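Local structure of putative Ribokinase II (3IQ0) at residues Tyr35-Ala39 against Pro40-Ile44; His71-Ala75 against Asp76-Ile80. The protein probably phosphorylates a sugar such as ribose at the expense of ATP, as a magnesium-dependent carbohydrate kinase of the pfkB (ribokinase) family. All coordinates share one frame; numbering follows the deposited sequence.

Contact 1: Tyr35-Ala39 against Pro40-Ile44; sequences YPSGA and PAIFI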
ATOM      1  N   TYR B  35      -1.427  -6.813  11.208  1.00 22.91           N
ATOM      2  CA  TYR B  35      -1.934  -8.115  11.617  1.00 23.27           C
ATOM      3  C   TYR B  35      -1.887  -9.033  10.407  1.00 23.42           C
ATOM      4  O   TYR B  35      -2.233  -8.624   9.297  1.00 25.25           O
ATOM      5  CB  TYR B  35      -3.378  -7.994  12.121  1.00 24.78           C
ATOM      6  CG  TYR B  35      -3.487  -7.421  13.512  1.00 27.36           C
ATOM      7  CD1 TYR B  35      -3.203  -8.204  14.630  1.00 29.08           C
ATOM      8  CD2 TYR B  35      -3.836  -6.088  13.713  1.00 28.99           C
ATOM      9  CE1 TYR B  35      -3.260  -7.675  15.915  1.00 30.69           C
ATOM     10  CE2 TYR B  35      -3.900  -5.547  14.995  1.00 29.66           C
ATOM     11  CZ  TYR B  35      -3.607  -6.347  16.090  1.00 30.90           C
ATOM     12  OH  TYR B  35      -3.642  -5.820  17.358  1.00 32.38           O
ATOM     13  N   PRO B  36      -1.442 -10.285  10.598  1.00 21.39           N
ATOM     14  CA  PRO B  36      -1.364 -11.244   9.494  1.00 19.92           C
ATOM     15  C   PRO B  36      -2.754 -11.451   8.904  1.00 17.98           C
ATOM     16  O   PRO B  36      -3.718 -11.605   9.637  1.00 18.79           O
ATOM     17  CB  PRO B  36      -0.842 -12.510  10.170  1.00 20.09           C
ATOM     18  CG  PRO B  36      -0.093 -11.999  11.342  1.00 19.49           C
ATOM     19  CD  PRO B  36      -0.965 -10.890  11.851  1.00 21.69           C
ATOM     20  N   SER B  37      -2.871 -11.452   7.584  1.00 18.93           N
ATOM     21  CA  SER B  37      -4.185 -11.634   6.983  1.00 17.76           C
ATOM     22  C   SER B  37      -4.116 -12.251   5.587  1.00 17.41           C
ATOM     23  O   SER B  37      -3.047 -12.643   5.122  1.00 14.48           O
ATOM     24  CB  SER B  37      -4.922 -10.293   6.942  1.00 20.09           C
ATOM     25  OG  SER B  37      -6.301 -10.470   6.669  1.00 22.33           O
ATOM     26  N   GLY B  38      -5.263 -12.331   4.922  1.00 17.51           N
ATOM     27  CA  GLY B  38      -5.308 -12.933   3.600  1.00 17.18           C
ATOM     28  C   GLY B  38      -6.045 -14.257   3.703  1.00 20.32           C
ATOM     29  O   GLY B  38      -5.595 -15.171   4.396  1.00 18.87           O
ATOM     30  N   ALA B  39      -7.179 -14.357   3.012  1.00 19.21           N
ATOM     31  CA  ALA B  39      -8.007 -15.556   3.038  1.00 18.62           C
ATOM     32  C   ALA B  39      -7.209 -16.862   3.027  1.00 18.75           C
ATOM     33  O   ALA B  39      -7.379 -17.697   3.916  1.00 18.82           O
ATOM     34  CB  ALA B  39      -9.006 -15.534   1.864  1.00 18.56           C
ATOM     35  N   PRO B  40      -6.332 -17.060   2.029  1.00 17.44           N
ATOM     36  CA  PRO B  40      -5.559 -18.306   1.998  1.00 17.01           C
ATOM     37  C   PRO B  40      -4.708 -18.508   3.252  1.00 17.74           C
ATOM     38  O   PRO B  40      -4.595 -19.627   3.758  1.00 14.69           O
ATOM     39  CB  PRO B  40      -4.696 -18.152   0.744  1.00 19.45           C
ATOM     40  CG  PRO B  40      -5.531 -17.264  -0.139  1.00 17.18           C
ATOM     41  CD  PRO B  40      -6.047 -16.237   0.839  1.00 19.05           C
ATOM     42  N   ALA B  41      -4.116 -17.421   3.749  1.00 17.34           N
ATOM     43  CA  ALA B  41      -3.268 -17.488   4.937  1.00 16.85           C
ATOM     44  C   ALA B  41      -4.063 -17.857   6.186  1.00 17.35           C
ATOM     45  O   ALA B  41      -3.608 -18.654   7.005  1.00 18.54           O
ATOM     46  CB  ALA B  41      -2.545 -16.158   5.148  1.00 16.29           C
ATOM     47  N   ILE B  42      -5.243 -17.269   6.342  1.00 16.46           N
ATOM     48  CA  ILE B  42      -6.077 -17.574   7.495  1.00 16.85           C
ATOM     49  C   ILE B  42      -6.567 -19.023   7.400  1.00 15.59           C
ATOM     50  O   ILE B  42      -6.595 -19.746   8.398  1.00 15.06           O
ATOM     51  CB  ILE B  42      -7.275 -16.608   7.582  1.00 14.61           C
ATOM     52  CG1 ILE B  42      -6.765 -15.165   7.620  1.00 15.01           C
ATOM     53  CG2 ILE B  42      -8.090 -16.906   8.831  1.00 14.56           C
ATOM     54  CD1 ILE B  42      -7.842 -14.126   7.465  1.00 16.71           C
ATOM     55  N   PHE B  43      -6.944 -19.444   6.198  1.00 15.93           N
ATOM     56  CA  PHE B  43      -7.401 -20.814   5.980  1.00 15.61           C
ATOM     57  C   PHE B  43      -6.311 -21.782   6.429  1.00 15.81           C
ATOM     58  O   PHE B  43      -6.545 -22.674   7.248  1.00 15.08           O
ATOM     59  CB  PHE B  43      -7.681 -21.060   4.488  1.00 16.48           C
ATOM     60  CG  PHE B  43      -7.920 -22.513   4.132  1.00 16.04           C
ATOM     61  CD1 PHE B  43      -9.190 -23.075   4.242  1.00 20.52           C
ATOM     62  CD2 PHE B  43      -6.873 -23.317   3.684  1.00 17.26           C
ATOM     63  CE1 PHE B  43      -9.420 -24.412   3.907  1.00 17.62           C
ATOM     64  CE2 PHE B  43      -7.084 -24.661   3.347  1.00 16.81           C
ATOM     65  CZ  PHE B  43      -8.361 -25.207   3.459  1.00 19.35           C
ATOM     66  N   ILE B  44      -5.117 -21.596   5.880  1.00 15.04           N
ATOM     67  CA  ILE B  44      -3.994 -22.469   6.188  1.00 16.50           C
ATOM     68  C   ILE B  44      -3.551 -22.396   7.642  1.00 15.52           C
ATOM     69  O   ILE B  44      -3.057 -23.381   8.187  1.00 16.92           O
ATOM     70  CB  ILE B  44      -2.792 -22.176   5.250  1.00 16.58           C
ATOM     71  CG1 ILE B  44      -2.058 -23.478   4.953  1.00 18.06           C
ATOM     72  CG2 ILE B  44      -1.848 -21.165   5.871  1.00 16.45           C
ATOM     73  CD1 ILE B  44      -2.896 -24.464   4.183  1.00 17.11           C
TER

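Contact 2: His71-Ala75 against Asp76-Ile80; sequences HRLAA and DGVDI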
ATOM      1  N   HIS B  71       6.613 -15.204   9.708  1.00 24.62           N
ATOM      2  CA  HIS B  71       6.921 -15.600  11.080  1.00 25.25           C
ATOM      3  C   HIS B  71       5.741 -16.290  11.759  1.00 24.89           C
ATOM      4  O   HIS B  71       5.900 -17.331  12.405  1.00 23.71           O
ATOM      5  CB  HIS B  71       7.329 -14.376  11.909  1.00 28.09           C
ATOM      6  CG  HIS B  71       8.633 -13.765  11.495  1.00 30.78           C
ATOM      7  ND1 HIS B  71       9.059 -12.543  11.963  1.00 34.30           N
ATOM      8  CD2 HIS B  71       9.600 -14.210  10.659  1.00 32.32           C
ATOM      9  CE1 HIS B  71      10.236 -12.257  11.432  1.00 34.34           C
ATOM     10  NE2 HIS B  71      10.586 -13.252  10.638  1.00 33.86           N
ATOM     11  N   ARG B  72       4.560 -15.699  11.622  1.00 22.14           N
ATOM     12  CA  ARG B  72       3.347 -16.251  12.219  1.00 20.84           C
ATOM     13  C   ARG B  72       3.048 -17.641  11.661  1.00 20.42           C
ATOM     14  O   ARG B  72       2.839 -18.583  12.413  1.00 19.50           O
ATOM     15  CB  ARG B  72       2.154 -15.326  11.958  1.00 20.62           C
ATOM     16  CG  ARG B  72       0.799 -15.989  12.183  1.00 23.47           C
ATOM     17  CD  ARG B  72       0.589 -16.366  13.641  1.00 29.39           C
ATOM     18  NE  ARG B  72      -0.059 -15.289  14.378  1.00 36.34           N
ATOM     19  CZ  ARG B  72      -1.373 -15.191  14.562  1.00 38.51           C
ATOM     20  NH1 ARG B  72      -2.193 -16.112  14.073  1.00 39.37           N
ATOM     21  NH2 ARG B  72      -1.870 -14.157  15.226  1.00 41.63           N
ATOM     22  N   LEU B  73       3.013 -17.757  10.339  1.00 20.62           N
ATOM     23  CA  LEU B  73       2.734 -19.037   9.689  1.00 19.22           C
ATOM     24  C   LEU B  73       3.771 -20.102  10.034  1.00 20.18           C
ATOM     25  O   LEU B  73       3.422 -21.249  10.317  1.00 19.76           O
ATOM     26  CB  LEU B  73       2.662 -18.839   8.171  1.00 21.03           C
ATOM     27  CG  LEU B  73       1.282 -18.683   7.504  1.00 21.98           C
ATOM     28  CD1 LEU B  73       0.215 -18.330   8.507  1.00 22.52           C
ATOM     29  CD2 LEU B  73       1.369 -17.650   6.413  1.00 20.08           C
ATOM     30  N   ALA B  74       5.046 -19.731  10.010  1.00 18.70           N
ATOM     31  CA  ALA B  74       6.100 -20.689  10.326  1.00 19.99           C
ATOM     32  C   ALA B  74       5.983 -21.140  11.775  1.00 20.91           C
ATOM     33  O   ALA B  74       6.062 -22.332  12.074  1.00 24.14           O
ATOM     34  CB  ALA B  74       7.469 -20.064  10.079  1.00 22.26           C
ATOM     35  N   ALA B  75       5.779 -20.183  12.675  1.00 21.97           N
ATOM     36  CA  ALA B  75       5.653 -20.485  14.094  1.00 22.35           C
ATOM     37  C   ALA B  75       4.460 -21.392  14.368  1.00 22.66           C
ATOM     38  O   ALA B  75       4.499 -22.210  15.282  1.00 22.94           O
ATOM     39  CB  ALA B  75       5.525 -19.187  14.900  1.00 22.79           C
ATOM     40  N   ASP B  76       3.399 -21.254  13.574  1.00 22.77           N
ATOM     41  CA  ASP B  76       2.221 -22.082  13.769  1.00 21.63           C
ATOM     42  C   ASP B  76       2.366 -23.473  13.154  1.00 23.29           C
ATOM     43  O   ASP B  76       1.482 -24.319  13.298  1.00 21.50           O
ATOM     44  CB  ASP B  76       0.971 -21.379  13.236  1.00 22.02           C
ATOM     45  CG  ASP B  76       0.484 -20.280  14.170  1.00 24.11           C
ATOM     46  OD1 ASP B  76       0.918 -20.246  15.344  1.00 24.45           O
ATOM     47  OD2 ASP B  76      -0.348 -19.458  13.746  1.00 21.72           O
ATOM     48  N   GLY B  77       3.486 -23.706  12.473  1.00 23.42           N
ATOM     49  CA  GLY B  77       3.737 -25.015  11.895  1.00 23.91           C
ATOM     50  C   GLY B  77       3.539 -25.158  10.400  1.00 22.88           C
ATOM     51  O   GLY B  77       3.653 -26.265   9.868  1.00 23.59           O
ATOM     52  N   VAL B  78       3.235 -24.058   9.719  1.00 20.74           N
ATOM     53  CA  VAL B  78       3.025 -24.110   8.272  1.00 20.37           C
ATOM     54  C   VAL B  78       4.336 -24.204   7.501  1.00 20.86           C
ATOM     55  O   VAL B  78       5.344 -23.628   7.903  1.00 22.52           O
ATOM     56  CB  VAL B  78       2.272 -22.863   7.757  1.00 19.02           C
ATOM     57  CG1 VAL B  78       2.066 -22.975   6.257  1.00 16.29           C
ATOM     58  CG2 VAL B  78       0.941 -22.725   8.469  1.00 15.39           C
ATOM     59  N   ASP B  79       4.318 -24.951   6.402  1.00 22.10           N
ATOM     60  CA  ASP B  79       5.493 -25.084   5.550  1.00 24.04           C
ATOM     61  C   ASP B  79       5.465 -23.808   4.706  1.00 23.74           C
ATOM     62  O   ASP B  79       4.578 -23.636   3.865  1.00 23.66           O
ATOM     63  CB  ASP B  79       5.359 -26.312   4.645  1.00 25.83           C
ATOM     64  CG  ASP B  79       6.530 -26.467   3.684  1.00 29.61           C
ATOM     65  OD1 ASP B  79       7.345 -25.528   3.558  1.00 29.92           O
ATOM     66  OD2 ASP B  79       6.627 -27.535   3.045  1.00 31.37           O
ATOM     67  N   ILE B  80       6.418 -22.911   4.927  1.00 24.00           N
ATOM     68  CA  ILE B  80       6.416 -21.657   4.181  1.00 24.78           C
ATOM     69  C   ILE B  80       7.439 -21.538   3.058  1.00 27.22           C
ATOM     70  O   ILE B  80       7.727 -20.435   2.597  1.00 27.24           O
ATOM     71  CB  ILE B  80       6.571 -20.446   5.140  1.00 25.55           C
ATOM     72  CG1 ILE B  80       7.816 -20.605   6.022  1.00 26.61           C
ATOM     73  CG2 ILE B  80       5.332 -20.327   6.026  1.00 24.84           C
ATOM     74  CD1 ILE B  80       9.123 -20.457   5.284  1.00 29.95           C
TER
HETATM   75  O   HOH W   1       6.912 -23.829   9.980  1.00 38.73           O

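Contact 1: Tyr35-Ala39 against Pro40-Ile44
The turn from strand 29-37 into helix 39-49 puts Gly38 at the N-cap and Ala39 in the first turn, where their carbonyls receive the opening backbone hydrogen bonds. Ile42 N donates to Gly38 O at 2.9 Å with an N-H...O angle of 162°, and Phe43 N donates to Ala39 O at 2.9 Å. Pro40 has no N-H to give, which costs nothing in a first turn where that position needs no acceptor. The 3.2 Å between Ala39 CB and Pro40 CD is imposed by the peptide link that joins the two residues. Gly38 adopts a positive phi of 110°, a region readily open to glycine, and its buried N finds no partner. Ala41 CB packs against the cap, 3.3 Å from Gly38 O and 3.6 Å from Ser37 O. With CG1 beside its own backbone N (chi1 -56°), Ile42 reaches back along the helix start, so that CD1 ends 4.0 Å from Ser37 OG. Phe43 turns its ring the other way, to stack on His135. Asp260, on helix 258-271, touches Ala39 and Ile42, and the Ala39 side chain is about 7 Å from the bound ATP. A helix start with glycine at the N-cap, near the nucleotide, makes this the strand-to-helix turn that leads from the small four-stranded sheet into the core of a ribokinase-type (pfkB) fold.

Contact 2: His71-Ala75 against Asp76-Ile80
Arg72 meets Asp76 one helical turn on, through both backbone and side chain. Asp76 N donates to Arg72 O at 3.0 Å, and the arginine side chain, with CG opposite the backbone N (chi1 163°) and bends at chi2 and chi3, lays its CD 3.2 Å from Asp76 OD2. The charged ends pair only loosely: Arg72 NH1 to Asp76 OD2 is a long salt bridge of 3.8 Å, with guanidinium and carboxylate planes 60° apart. The stronger partner is Glu298, whose OE2 makes a salt bridge with Arg72 NH2. Leu73 O accepts from Val78 N at 2.9 Å, the six-residue bond of a Schellman motif, and CB of Leu73 lies beside Val78 CB and meets Ile80 CG2 at 3.7 Å. Ala74 O receives Gly77 N at 2.9 Å, the second bond of that motif, the donor standing 63° out of the carbonyl plane. A water donates to both Ala74 O and Val78 O, bridging the last turn to the departing chain, while Ala74 CB touches Ile80 CG1. Gly77 turns the chain with a positive phi, as the Schellman motif requires. The carbonyls of Arg72, Leu73 and Ala74 are thus met by N-H groups of the chain that follows, Ala74 O also by the water, with apolar cover from Val78 and Ile80. Asp76 also lies close to the like-charged Asp45, so the nearby guanidinium probably eases the repulsion between the two carboxylates, even though its bridge to Asp76 is long.

From the N terminus, contact 1 carries the chain from strand 29-37 of the four-stranded sheet into helix 39-49. Strand 54-61 of the nine-stranded sheet follows, then helix 64-75, from which contact 2 leads toward edge strand 83-86 of that sheet. Each contact is one unbroken stretch, so it closes a local turn and not a long loop. The two lie in series, neither enclosing nor crossing the other, one at a helix start and one at a helix end. Their centres are 11 Å apart and they touch: Pro36 CG packs on Arg72 CB, Ala41 O on Leu73 CD1, and Ile44 O on Val78 CG2. This packing joins helices 39-49 and 64-75.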